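Local coordinates for cysteine desulfurase (Fervidobacterium islandicum, PDB 6A6E), which catalyses the release of sulfur from L-cysteine with pyridoxal-5'-phosphate as cofactor, probably supplying it for iron-sulfur cluster assembly, at residues I98-G102 with T103-I107; E132-A135 with N136-W140; A212-V215 with P216-V220; N277-P280 with Y281-E284; G292-G295 with L296-I300. All blocks are in the same frame, centred on the assembly; numbering follows the deposited sequence.

Contact 1 of 5, residues I98-G102 with T103-I107; sequences IFTSG and TTMGI. With PLP (pyridoxal-5'-phosphate), chain E.
M105 lays its extended side chain across T100, the last residue of strand 97-100, and S101 in the turn that follows and leads into helix 103-116. In this PLP enzyme of the aminotransferase class-V family the start of that helix is a phosphate-binding element. With CG trans to the backbone N (chi1 163°), M105 crosses T100 at a slant and places CE 3.9 Å from CB of T100. Its sulfur, SD, receives a long, weak hydrogen bond from S101 N at 3.6 Å, and its CB lies 3.2 Å from S101 OG. A water joins S101 OG to M105 N, which donates to it, so a backbone N-H of the first helical turn is satisfied.

The turn itself is set by polar atoms. T100 OG1 accepts from G102 N in an ST turn. G102 occupies the N-cap position with a positive phi that glycine takes readily. Its carbonyl O takes the first helical bond, from G106 N at 3.1 Å, with an almost straight N-H...O angle of 175°. T103 hydrogen-bonds S233 through OG1, and its CB packs 3.7 Å from the ester oxygen O4P of PLP. T104 then grips the phosphate twice, using backbone and side chain at the helix N terminus, where the helix dipole would probably also favour an anion; Y261 of the second subunit packs on this threonine. Both bonds end on the same oxygen: T104 N lies 3.1 Å and T104 OG1 2.6 Å from PLP O1P.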
# COMPACT_ATOMS: atom_id res chain seq x y z
N ILE A 98 -3.87 -13.09 -0.43
CA ILE A 98 -3.90 -11.86 -1.18
C ILE A 98 -3.10 -10.80 -0.46
O ILE A 98 -3.31 -10.59 0.72
CB ILE A 98 -5.33 -11.43 -1.32
CG1 ILE A 98 -6.08 -12.60 -2.02
CG2 ILE A 98 -5.42 -10.15 -2.12
CD1 ILE A 98 -7.52 -12.54 -1.71
N PHE A 99 -2.15 -10.18 -1.17
CA PHE A 99 -1.39 -9.05 -0.61
C PHE A 99 -2.22 -7.76 -0.74
O PHE A 99 -2.90 -7.52 -1.76
CB PHE A 99 0.01 -8.90 -1.22
CG PHE A 99 0.97 -9.95 -0.82
CD1 PHE A 99 1.36 -10.08 0.50
CD2 PHE A 99 1.54 -10.80 -1.76
CE1 PHE A 99 2.29 -11.01 0.88
CE2 PHE A 99 2.43 -11.78 -1.40
CZ PHE A 99 2.81 -11.88 -0.07
N THR A 100 -2.30 -7.04 0.38
CA THR A 100 -2.93 -5.74 0.47
C THR A 100 -1.98 -4.68 1.06
O THR A 100 -0.76 -4.94 1.30
CB THR A 100 -4.14 -5.85 1.41
OG1 THR A 100 -3.68 -6.10 2.74
CG2 THR A 100 -5.09 -7.06 0.96
N SER A 101 -2.51 -3.49 1.33
CA SER A 101 -1.74 -2.40 1.99
C SER A 101 -1.75 -2.52 3.51
O SER A 101 -0.96 -1.83 4.18
CB SER A 101 -2.26 -1.05 1.56
OG SER A 101 -3.56 -0.83 2.10
N GLY A 102 -2.59 -3.42 4.06
CA GLY A 102 -2.72 -3.53 5.54
C GLY A 102 -4.01 -4.15 6.03
O GLY A 102 -4.94 -4.44 5.21
N THR A 103 -4.12 -4.33 7.33
CA THR A 103 -5.36 -4.79 7.93
C THR A 103 -6.55 -3.92 7.52
O THR A 103 -7.56 -4.44 7.10
CB THR A 103 -5.27 -4.80 9.42
OG1 THR A 103 -4.21 -5.66 9.82
CG2 THR A 103 -6.62 -5.25 10.04
N THR A 104 -6.43 -2.61 7.70
CA THR A 104 -7.48 -1.70 7.40
C THR A 104 -8.01 -1.89 5.98
O THR A 104 -9.24 -2.02 5.78
CB THR A 104 -7.05 -0.25 7.65
OG1 THR A 104 -6.63 -0.10 9.00
CG2 THR A 104 -8.19 0.75 7.37
N MET A 105 -7.13 -1.91 4.99
CA MET A 105 -7.59 -2.15 3.61
C MET A 105 -8.33 -3.49 3.49
O MET A 105 -9.38 -3.58 2.86
CB MET A 105 -6.43 -2.12 2.59
CG MET A 105 -6.79 -2.78 1.24
SD MET A 105 -5.61 -2.50 -0.10
CE MET A 105 -6.08 -3.78 -1.31
N GLY A 106 -7.77 -4.54 4.05
CA GLY A 106 -8.44 -5.85 4.11
C GLY A 106 -9.87 -5.85 4.59
O GLY A 106 -10.73 -6.43 3.94
N ILE A 107 -10.15 -5.17 5.68
CA ILE A 107 -11.51 -5.08 6.19
C ILE A 107 -12.38 -4.32 5.21
O ILE A 107 -13.54 -4.69 4.93
CB ILE A 107 -11.62 -4.46 7.62
CG1 ILE A 107 -10.88 -5.28 8.69
CG2 ILE A 107 -13.08 -4.34 8.07
CD1 ILE A 107 -11.53 -6.60 8.97
N1 PLP E . -7.00 -4.04 14.43
C2 PLP E . -6.24 -4.24 15.47
C2A PLP E . -6.72 -5.06 16.62
C3 PLP E . -4.93 -3.59 15.48
O3 PLP E . -4.16 -3.76 16.54
C4 PLP E . -4.47 -2.82 14.32
C4A PLP E . -3.15 -2.23 14.21
C5 PLP E . -5.43 -2.64 13.22
C6 PLP E . -6.63 -3.27 13.37
C5A PLP E . -5.11 -1.77 12.00
O4P PLP E . -3.90 -1.97 11.30
P PLP E . -3.27 -1.00 10.16
O1P PLP E . -4.17 -1.00 8.99
O2P PLP E . -3.11 0.29 10.91
O3P PLP E . -1.99 -1.74 9.88
O HOH W 1 -4.55 -0.79 4.88

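Contact 2 of 5, residues E132-A135 with N136-W140; sequences EHHA and NLVPW. With PLP (pyridoxal-5'-phosphate), chain E.
H133 meets N136 through its backbone, accepting N136 N at its carbonyl O, while its imidazole belongs to the first shell of the cofactor. One face of that ring covers the pyridine of PLP, with PLP C6 3.6 Å above the plane and over its centre. A135 adds its CB, 3.9 Å from the same C6.

What steadies the imidazole is local: A135 N, which lies in the imidazole plane, donates to H133 ND1 at 2.9 Å in a nearly straight bond (169°). H134 O in turn receives two backbone donors, L137 N from above the carbonyl plane and V138 N within it, as the short 3-10 segment passes into helix 138-147. P139 CG presses on A135 O at 3.2 Å.

Farther out, E132 and N136 run side by side. The amide ND2 of N136 reaches E132 OE2 at 3.0 Å, coming from above the carboxylate, whose plane stands 85° from the amide. E132 OE1 is held by S129 OG and T183 N. On the other arm of the amide, N136 OD1 accepts W140 NE1 at 2.9 Å and also bonds S181 OG, which locks its flip. V269 of the second subunit packs on H134 and L137, and its Y261 on V138 and P139.

The imidazole lies over the PLP ring, as the corresponding aromatic residue commonly does in fold type I enzymes. Here the in-plane bond uses ND1 as acceptor for a backbone N-H, which fixes the rotation of the ring.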
# COMPACT_ATOMS: atom_id res chain seq x y z
N GLU A 132 -13.91 -3.75 19.29
CA GLU A 132 -13.17 -3.64 17.99
C GLU A 132 -12.42 -2.30 17.83
O GLU A 132 -12.86 -1.23 18.27
CB GLU A 132 -14.08 -3.81 16.81
CG GLU A 132 -14.83 -5.12 16.77
CD GLU A 132 -13.90 -6.32 16.87
OE1 GLU A 132 -14.22 -7.32 17.59
OE2 GLU A 132 -12.83 -6.26 16.18
N HIS A 133 -11.25 -2.42 17.27
CA HIS A 133 -10.51 -1.34 16.66
C HIS A 133 -11.36 -0.67 15.57
O HIS A 133 -12.22 -1.29 14.94
CB HIS A 133 -9.19 -1.94 16.15
CG HIS A 133 -8.20 -0.93 15.62
ND1 HIS A 133 -8.40 -0.23 14.43
CD2 HIS A 133 -6.97 -0.57 16.06
CE1 HIS A 133 -7.36 0.55 14.21
NE2 HIS A 133 -6.49 0.38 15.18
N HIS A 134 -11.19 0.65 15.41
CA HIS A 134 -11.90 1.42 14.38
C HIS A 134 -11.85 0.74 13.00
O HIS A 134 -12.81 0.81 12.26
CB HIS A 134 -11.37 2.86 14.28
CG HIS A 134 -11.73 3.68 15.48
ND1 HIS A 134 -11.06 4.84 15.83
CD2 HIS A 134 -12.61 3.43 16.47
CE1 HIS A 134 -11.57 5.30 16.96
NE2 HIS A 134 -12.49 4.44 17.38
N ALA A 135 -10.74 0.09 12.69
CA ALA A 135 -10.59 -0.62 11.38
C ALA A 135 -11.59 -1.73 11.12
O ALA A 135 -11.96 -2.01 9.96
CB ALA A 135 -9.21 -1.19 11.31
N ASN A 136 -12.04 -2.36 12.22
CA ASN A 136 -13.09 -3.39 12.18
C ASN A 136 -14.41 -2.90 12.79
O ASN A 136 -15.23 -3.70 13.30
CB ASN A 136 -12.62 -4.68 12.86
CG ASN A 136 -13.44 -5.90 12.43
OD1 ASN A 136 -13.96 -5.93 11.31
ND2 ASN A 136 -13.54 -6.91 13.30
N LEU A 137 -14.66 -1.59 12.70
CA LEU A 137 -15.86 -1.00 13.26
C LEU A 137 -16.38 0.07 12.30
O LEU A 137 -17.48 -0.06 11.77
CB LEU A 137 -15.67 -0.52 14.70
CG LEU A 137 -16.93 -0.01 15.44
CD1 LEU A 137 -16.81 -0.23 16.93
CD2 LEU A 137 -17.19 1.44 15.17
N VAL A 138 -15.57 1.07 12.02
CA VAL A 138 -16.03 2.16 11.18
C VAL A 138 -16.44 1.74 9.79
O VAL A 138 -17.44 2.26 9.31
CB VAL A 138 -14.99 3.29 11.07
CG1 VAL A 138 -15.55 4.47 10.28
CG2 VAL A 138 -14.60 3.70 12.47
N PRO A 139 -15.74 0.79 9.13
CA PRO A 139 -16.29 0.48 7.82
C PRO A 139 -17.73 -0.08 7.87
O PRO A 139 -18.56 0.29 7.06
CB PRO A 139 -15.33 -0.59 7.26
CG PRO A 139 -14.08 -0.50 8.05
CD PRO A 139 -14.48 0.07 9.40
N TRP A 140 -17.99 -0.97 8.81
CA TRP A 140 -19.31 -1.57 8.99
C TRP A 140 -20.36 -0.49 9.32
O TRP A 140 -21.35 -0.40 8.66
CB TRP A 140 -19.27 -2.64 10.09
CG TRP A 140 -18.25 -3.74 9.86
CD1 TRP A 140 -17.12 -3.95 10.58
CD2 TRP A 140 -18.31 -4.78 8.89
NE1 TRP A 140 -16.42 -5.01 10.06
CE2 TRP A 140 -17.16 -5.57 9.07
CE3 TRP A 140 -19.20 -5.13 7.89
CZ2 TRP A 140 -16.89 -6.67 8.25
CZ3 TRP A 140 -18.95 -6.23 7.14
CH2 TRP A 140 -17.81 -6.98 7.32
N1 PLP E . -7.00 -4.04 14.43
C2 PLP E . -6.24 -4.24 15.47
C2A PLP E . -6.72 -5.06 16.62
C3 PLP E . -4.93 -3.59 15.48
O3 PLP E . -4.16 -3.76 16.54
C4 PLP E . -4.47 -2.82 14.32
C4A PLP E . -3.15 -2.23 14.21
C5 PLP E . -5.43 -2.64 13.22
C6 PLP E . -6.63 -3.27 13.37
C5A PLP E . -5.11 -1.77 12.00
O4P PLP E . -3.90 -1.97 11.30
P PLP E . -3.27 -1.00 10.16
O1P PLP E . -4.17 -1.00 8.99
O2P PLP E . -3.11 0.29 10.91
O3P PLP E . -1.99 -1.74 9.88

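Contact 3 of 5, residues A212-V215 with P216-V220; sequences AQLV and PHKKV. With PLP (pyridoxal-5'-phosphate), chain E.
A chi1 of -179° and a chi2 of 66° aim the two methyls of L214 at different partners: CD1 lies 3.8 Å from CD of the extended K218 chain and CD2 lies 4.0 Å from V220 CG2. The same V220 methyl touches V215 CG2, the two valines crossing at about a right angle.

H217 swings back by its chi1 of 69°, bringing its imidazole over the preceding turn. L214 O sits above one face, offset toward the rim, and Q213 O stands at the edge, 3.1 Å from H217 CD2. L214 O also accepts H217 N at 3.2 Å and, weakly, K218 N; P216 packs its CD 3.3 Å from A212 O.

At the cofactor end, Q213 NE2 donates to the phenolic O3 of PLP at 2.5 Å, a doubtfully short length, with A40 O as a further partner, and A212 CB rests 3.4 Å from PLP C3.

The loop connects strand 206-210 to helix 222-225, lining the PLP pocket at its start. V215 packs on L230 and F232 of strand 229-233 and on F89 of helix 70-90, H217 bonds Q185 and leans on V315 of helix 308-327, and K218 NZ forms a salt bridge with E192.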
# COMPACT_ATOMS: atom_id res chain seq x y z
N ALA A 212 -4.70 -8.47 13.53
CA ALA A 212 -3.51 -7.56 13.54
C ALA A 212 -2.62 -7.73 14.76
O ALA A 212 -1.38 -7.61 14.66
CB ALA A 212 -3.91 -6.09 13.38
N GLN A 213 -3.23 -7.93 15.94
CA GLN A 213 -2.46 -8.05 17.20
C GLN A 213 -2.10 -9.51 17.50
O GLN A 213 -1.14 -9.75 18.21
CB GLN A 213 -3.21 -7.56 18.42
CG GLN A 213 -3.44 -6.12 18.54
CD GLN A 213 -2.17 -5.32 18.66
OE1 GLN A 213 -1.16 -5.76 19.25
NE2 GLN A 213 -2.21 -4.11 18.07
N LEU A 214 -2.90 -10.45 17.01
CA LEU A 214 -2.72 -11.88 17.31
C LEU A 214 -1.61 -12.52 16.51
O LEU A 214 -0.71 -13.26 17.05
CB LEU A 214 -4.04 -12.59 17.01
CG LEU A 214 -4.08 -14.10 17.28
CD1 LEU A 214 -3.93 -14.33 18.78
CD2 LEU A 214 -5.36 -14.75 16.77
N VAL A 215 -1.61 -12.26 15.20
CA VAL A 215 -0.72 -13.01 14.28
C VAL A 215 0.76 -12.82 14.60
O VAL A 215 1.55 -13.75 14.44
CB VAL A 215 -1.05 -12.67 12.80
CG1 VAL A 215 0.09 -13.04 11.83
CG2 VAL A 215 -2.38 -13.32 12.42
N PRO A 216 1.16 -11.63 15.06
CA PRO A 216 2.58 -11.43 15.34
C PRO A 216 3.21 -12.30 16.45
O PRO A 216 4.42 -12.44 16.49
CB PRO A 216 2.63 -9.98 15.82
CG PRO A 216 1.47 -9.31 15.14
CD PRO A 216 0.41 -10.37 15.17
N HIS A 217 2.42 -12.78 17.38
CA HIS A 217 3.03 -13.48 18.53
C HIS A 217 2.39 -14.82 18.83
O HIS A 217 2.85 -15.51 19.75
CB HIS A 217 2.95 -12.63 19.81
CG HIS A 217 1.57 -12.51 20.30
ND1 HIS A 217 1.02 -13.40 21.20
CD2 HIS A 217 0.60 -11.61 20.02
CE1 HIS A 217 -0.25 -13.09 21.42
NE2 HIS A 217 -0.54 -12.00 20.72
N LYS A 218 1.39 -15.22 18.06
CA LYS A 218 0.80 -16.49 18.31
C LYS A 218 0.53 -17.25 17.04
O LYS A 218 0.01 -16.69 16.05
CB LYS A 218 -0.48 -16.30 19.09
CG LYS A 218 -1.14 -17.62 19.40
CD LYS A 218 -2.38 -17.44 20.23
CE LYS A 218 -2.53 -18.68 21.04
NZ LYS A 218 -3.88 -18.56 21.62
N LYS A 219 0.84 -18.55 17.09
CA LYS A 219 0.55 -19.43 15.99
C LYS A 219 -0.91 -19.40 15.53
O LYS A 219 -1.85 -19.52 16.33
CB LYS A 219 0.97 -20.86 16.29
CG LYS A 219 1.07 -21.66 15.02
CD LYS A 219 1.22 -23.15 15.25
CE LYS A 219 0.97 -23.90 13.93
NZ LYS A 219 1.71 -25.20 13.96
N VAL A 220 -1.08 -19.24 14.22
CA VAL A 220 -2.42 -19.18 13.62
C VAL A 220 -2.47 -20.22 12.48
O VAL A 220 -1.60 -20.25 11.60
CB VAL A 220 -2.72 -17.76 13.11
CG1 VAL A 220 -3.95 -17.72 12.20
CG2 VAL A 220 -2.96 -16.78 14.27
N1 PLP E . -7.00 -4.04 14.43
C2 PLP E . -6.24 -4.24 15.47
C2A PLP E . -6.72 -5.06 16.62
C3 PLP E . -4.93 -3.59 15.48
O3 PLP E . -4.16 -3.76 16.54
C4 PLP E . -4.47 -2.82 14.32
C4A PLP E . -3.15 -2.23 14.21
C5 PLP E . -5.43 -2.64 13.22
C6 PLP E . -6.63 -3.27 13.37
C5A PLP E . -5.11 -1.77 12.00
O4P PLP E . -3.90 -1.97 11.30
P PLP E . -3.27 -1.00 10.16
O1P PLP E . -4.17 -1.00 8.99
O2P PLP E . -3.11 0.29 10.91
O3P PLP E . -1.99 -1.74 9.88
O HOH W 2 0.71 -16.23 13.58

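Contact 4 of 5, residues N277-P280 with Y281-E284; sequences NVLP and YRFE
R282 wraps back over N277 across a turn built on a cis peptide before P280, of type VIa by its backbone angles, that runs into a short 3-10 segment. From CB, which lies 3.4 Å from N277 O, the chain goes on to CG, which sits over the centre of the F283 ring, and to CD, 4.1 Å from N277 O. The first two torsions are extended, and the bend at chi3 (-61°) turns the guanidinium back onto the carbonyl it has just passed. NE then donates to N277 O at 3.0 Å, nearly along the C=O axis, and NH2 donates to that same oxygen at 3.0 Å from a direction tilted out of the carbonyl plane. One acceptor is thus gripped side-on by two nitrogens, and the guanidinium is fixed in rotation. NH1, at the far tip, comes only as near as 4.2 Å to L279 CD2, a methyl over one guanidinium face.

The backbone adds R282 N to V278 O, spanning the cis turn, and F283 N to P280 O in the 3-10 turn. Proline and tyrosine pack together: P280 CD stands over the centre of the Y281 ring, a CH-pi contact at 4.0 Å from the centroid and 3° off the normal. V278 CG2 lies alongside the same ring, and the H65 ring also meets it. E284 leads inward, forming a salt bridge with R83 and bonding Y79. L279 and F283 run side by side toward helix 250-253, and L279 CD2 touches the edge of the F283 ring at CE2, 3.4 Å away.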
# COMPACT_ATOMS: atom_id res chain seq x y z
N ASN A 277 -9.00 -12.40 -13.85
CA ASN A 277 -7.98 -13.43 -13.78
C ASN A 277 -8.36 -14.49 -12.71
O ASN A 277 -9.32 -14.33 -11.97
CB ASN A 277 -6.67 -12.71 -13.42
CG ASN A 277 -5.46 -13.39 -13.92
OD1 ASN A 277 -5.48 -14.61 -14.21
ND2 ASN A 277 -4.32 -12.64 -13.93
N VAL A 278 -7.59 -15.55 -12.65
CA VAL A 278 -7.72 -16.57 -11.59
C VAL A 278 -7.20 -16.08 -10.24
O VAL A 278 -6.60 -14.99 -10.17
CB VAL A 278 -6.95 -17.86 -11.99
CG1 VAL A 278 -7.49 -18.38 -13.33
CG2 VAL A 278 -5.45 -17.66 -12.09
N LEU A 279 -7.39 -16.88 -9.20
CA LEU A 279 -6.91 -16.59 -7.83
C LEU A 279 -5.43 -16.81 -7.81
O LEU A 279 -4.96 -17.70 -8.48
CB LEU A 279 -7.51 -17.56 -6.79
CG LEU A 279 -9.03 -17.53 -6.57
CD1 LEU A 279 -9.44 -18.37 -5.37
CD2 LEU A 279 -9.55 -16.15 -6.40
N PRO A 280 -4.66 -16.04 -7.05
CA PRO A 280 -5.07 -14.91 -6.19
C PRO A 280 -5.09 -13.56 -6.91
O PRO A 280 -5.50 -12.53 -6.34
CB PRO A 280 -3.91 -14.85 -5.18
CG PRO A 280 -2.70 -15.33 -5.94
CD PRO A 280 -3.24 -16.39 -6.88
N TYR A 281 -4.68 -13.58 -8.16
CA TYR A 281 -4.38 -12.38 -8.96
C TYR A 281 -5.61 -11.55 -9.22
O TYR A 281 -5.55 -10.32 -9.38
CB TYR A 281 -3.73 -12.80 -10.30
CG TYR A 281 -2.58 -13.78 -10.18
CD1 TYR A 281 -1.42 -13.47 -9.44
CD2 TYR A 281 -2.65 -15.04 -10.78
CE1 TYR A 281 -0.41 -14.38 -9.30
CE2 TYR A 281 -1.61 -15.95 -10.66
CZ TYR A 281 -0.50 -15.60 -9.93
OH TYR A 281 0.50 -16.52 -9.84
N ARG A 282 -6.76 -12.23 -9.25
CA ARG A 282 -8.05 -11.55 -9.26
C ARG A 282 -8.22 -10.40 -8.27
O ARG A 282 -9.00 -9.44 -8.54
CB ARG A 282 -9.15 -12.58 -9.01
CG ARG A 282 -10.54 -12.03 -8.95
CD ARG A 282 -11.56 -13.18 -8.74
NE ARG A 282 -11.43 -14.04 -9.87
CZ ARG A 282 -11.99 -15.24 -10.01
NH1 ARG A 282 -12.77 -15.77 -9.05
NH2 ARG A 282 -11.73 -15.90 -11.13
N PHE A 283 -7.58 -10.51 -7.10
CA PHE A 283 -7.76 -9.55 -6.03
C PHE A 283 -6.55 -8.65 -5.78
O PHE A 283 -6.52 -7.96 -4.77
CB PHE A 283 -8.17 -10.27 -4.74
CG PHE A 283 -9.44 -11.05 -4.90
CD1 PHE A 283 -10.61 -10.39 -5.07
CD2 PHE A 283 -9.44 -12.42 -4.98
CE1 PHE A 283 -11.79 -11.05 -5.25
CE2 PHE A 283 -10.62 -13.12 -5.16
CZ PHE A 283 -11.81 -12.43 -5.31
N GLU A 284 -5.62 -8.65 -6.73
CA GLU A 284 -4.47 -7.73 -6.78
C GLU A 284 -4.48 -6.80 -8.00
O GLU A 284 -4.10 -7.19 -9.06
CB GLU A 284 -3.15 -8.52 -6.70
CG GLU A 284 -3.02 -9.19 -5.31
CD GLU A 284 -1.77 -10.06 -5.06
OE1 GLU A 284 -0.82 -10.08 -5.90
OE2 GLU A 284 -1.71 -10.65 -3.96

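Contact 5 of 5, residues G292-G295 with L296-I300; sequences GAVG and LGYTI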
# COMPACT_ATOMS: atom_id res chain seq x y z
N GLY A 292 7.67 -4.91 -0.35
CA GLY A 292 7.07 -5.11 0.99
C GLY A 292 6.66 -6.56 1.20
O GLY A 292 6.88 -7.15 2.27
N ALA A 293 6.09 -7.14 0.15
CA ALA A 293 5.74 -8.56 0.16
C ALA A 293 7.02 -9.46 0.34
O ALA A 293 7.07 -10.31 1.19
CB ALA A 293 5.04 -8.91 -1.10
N VAL A 294 8.04 -9.22 -0.47
CA VAL A 294 9.30 -9.94 -0.39
C VAL A 294 9.91 -9.76 1.00
O VAL A 294 10.37 -10.71 1.61
CB VAL A 294 10.29 -9.47 -1.49
CG1 VAL A 294 11.69 -10.07 -1.30
CG2 VAL A 294 9.80 -9.89 -2.83
N GLY A 295 9.91 -8.53 1.50
CA GLY A 295 10.35 -8.23 2.87
C GLY A 295 9.58 -8.94 3.94
O GLY A 295 10.16 -9.45 4.91
N LEU A 296 8.27 -8.99 3.81
CA LEU A 296 7.46 -9.74 4.72
C LEU A 296 7.85 -11.23 4.76
O LEU A 296 7.89 -11.86 5.82
CB LEU A 296 5.97 -9.58 4.44
CG LEU A 296 4.99 -10.33 5.35
CD1 LEU A 296 5.15 -9.84 6.78
CD2 LEU A 296 3.58 -10.12 4.92
N GLY A 297 8.04 -11.78 3.58
CA GLY A 297 8.56 -13.14 3.42
C GLY A 297 9.87 -13.35 4.17
O GLY A 297 10.03 -14.34 4.87
N TYR A 298 10.79 -12.39 4.06
CA TYR A 298 12.05 -12.46 4.78
C TYR A 298 11.90 -12.30 6.30
O TYR A 298 12.66 -12.92 7.04
CB TYR A 298 13.03 -11.45 4.24
CG TYR A 298 13.53 -11.77 2.84
CD1 TYR A 298 13.82 -13.06 2.44
CD2 TYR A 298 13.78 -10.75 1.94
CE1 TYR A 298 14.30 -13.32 1.17
CE2 TYR A 298 14.25 -11.01 0.66
CZ TYR A 298 14.49 -12.28 0.30
OH TYR A 298 14.98 -12.49 -0.97
N THR A 299 10.92 -11.50 6.74
CA THR A 299 10.55 -11.42 8.15
C THR A 299 10.06 -12.74 8.70
O THR A 299 10.48 -13.20 9.78
CB THR A 299 9.48 -10.32 8.31
OG1 THR A 299 10.01 -9.10 7.77
CG2 THR A 299 9.08 -10.12 9.69
N ILE A 300 9.18 -13.38 7.97
CA ILE A 300 8.73 -14.70 8.33
C ILE A 300 9.92 -15.69 8.34
O ILE A 300 9.98 -16.51 9.26
CB ILE A 300 7.58 -15.16 7.43
CG1 ILE A 300 6.32 -14.34 7.72
CG2 ILE A 300 7.20 -16.61 7.68
CD1 ILE A 300 5.27 -14.57 6.66
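V294 and Y298, one helical turn apart, lie side by side and point the same way. The valine has CG1 trans to its N (chi1 172°), which carries that methyl along the helix to within 3.4 Å of Y298 CE2. The tyrosine leans its ring back toward the preceding turn, so CD2 also comes to 3.4 Å from V294 O. The methyl meets the ring obliquely.

T299 supplies a polar contact. Its chi1 of -55° sets OG1 beside the backbone N, and from there the hydroxyl donates to G295 O at 2.9 Å, above the carbonyl plane. T299 N reaches the same oxygen, also at 2.9 Å, so G295 O is held by two donors from one residue. L296 has CB 3.4 Å from G292 O, while the rest of its chain leads away from the preceding turn and packs on I237 of a loop.

Regular i to i+4 backbone bonds bind G292 to L296, A293 to G297 and V294 to Y298. Outside, V294 packs on F56 and Y298 on K52 of helix 47-59, while A293 meets Y79 of helix 70-90.

The arrangement is that of the middle of a regular alpha-helix, here 290-306: an apolar i to i+4 side-chain pair beside a threonine hydroxyl bound back to the i-4 carbonyl.

Overall arrangement
Contacts 1, 2 and 3 surround one PLP: contact 1 binds its phosphate at a helix start, while contacts 2 and 3 cover opposite faces of its ring with H133 and A212. All three are buried, and their elements belong to the seven-stranded sheet and its connections. Contact 2 touches contact 1 where I107 and T104 pack on A135 and N136. Contact 4 is partly buried and relies on an arginine-carbonyl grip and proline-aromatic packing; E284 joins it to contact 1, probably through a hydrogen bond to F99 N. Contact 5, a buried helix interior, reaches contact 1 through A293 and F99 and lies across the chain's centre from contact 2.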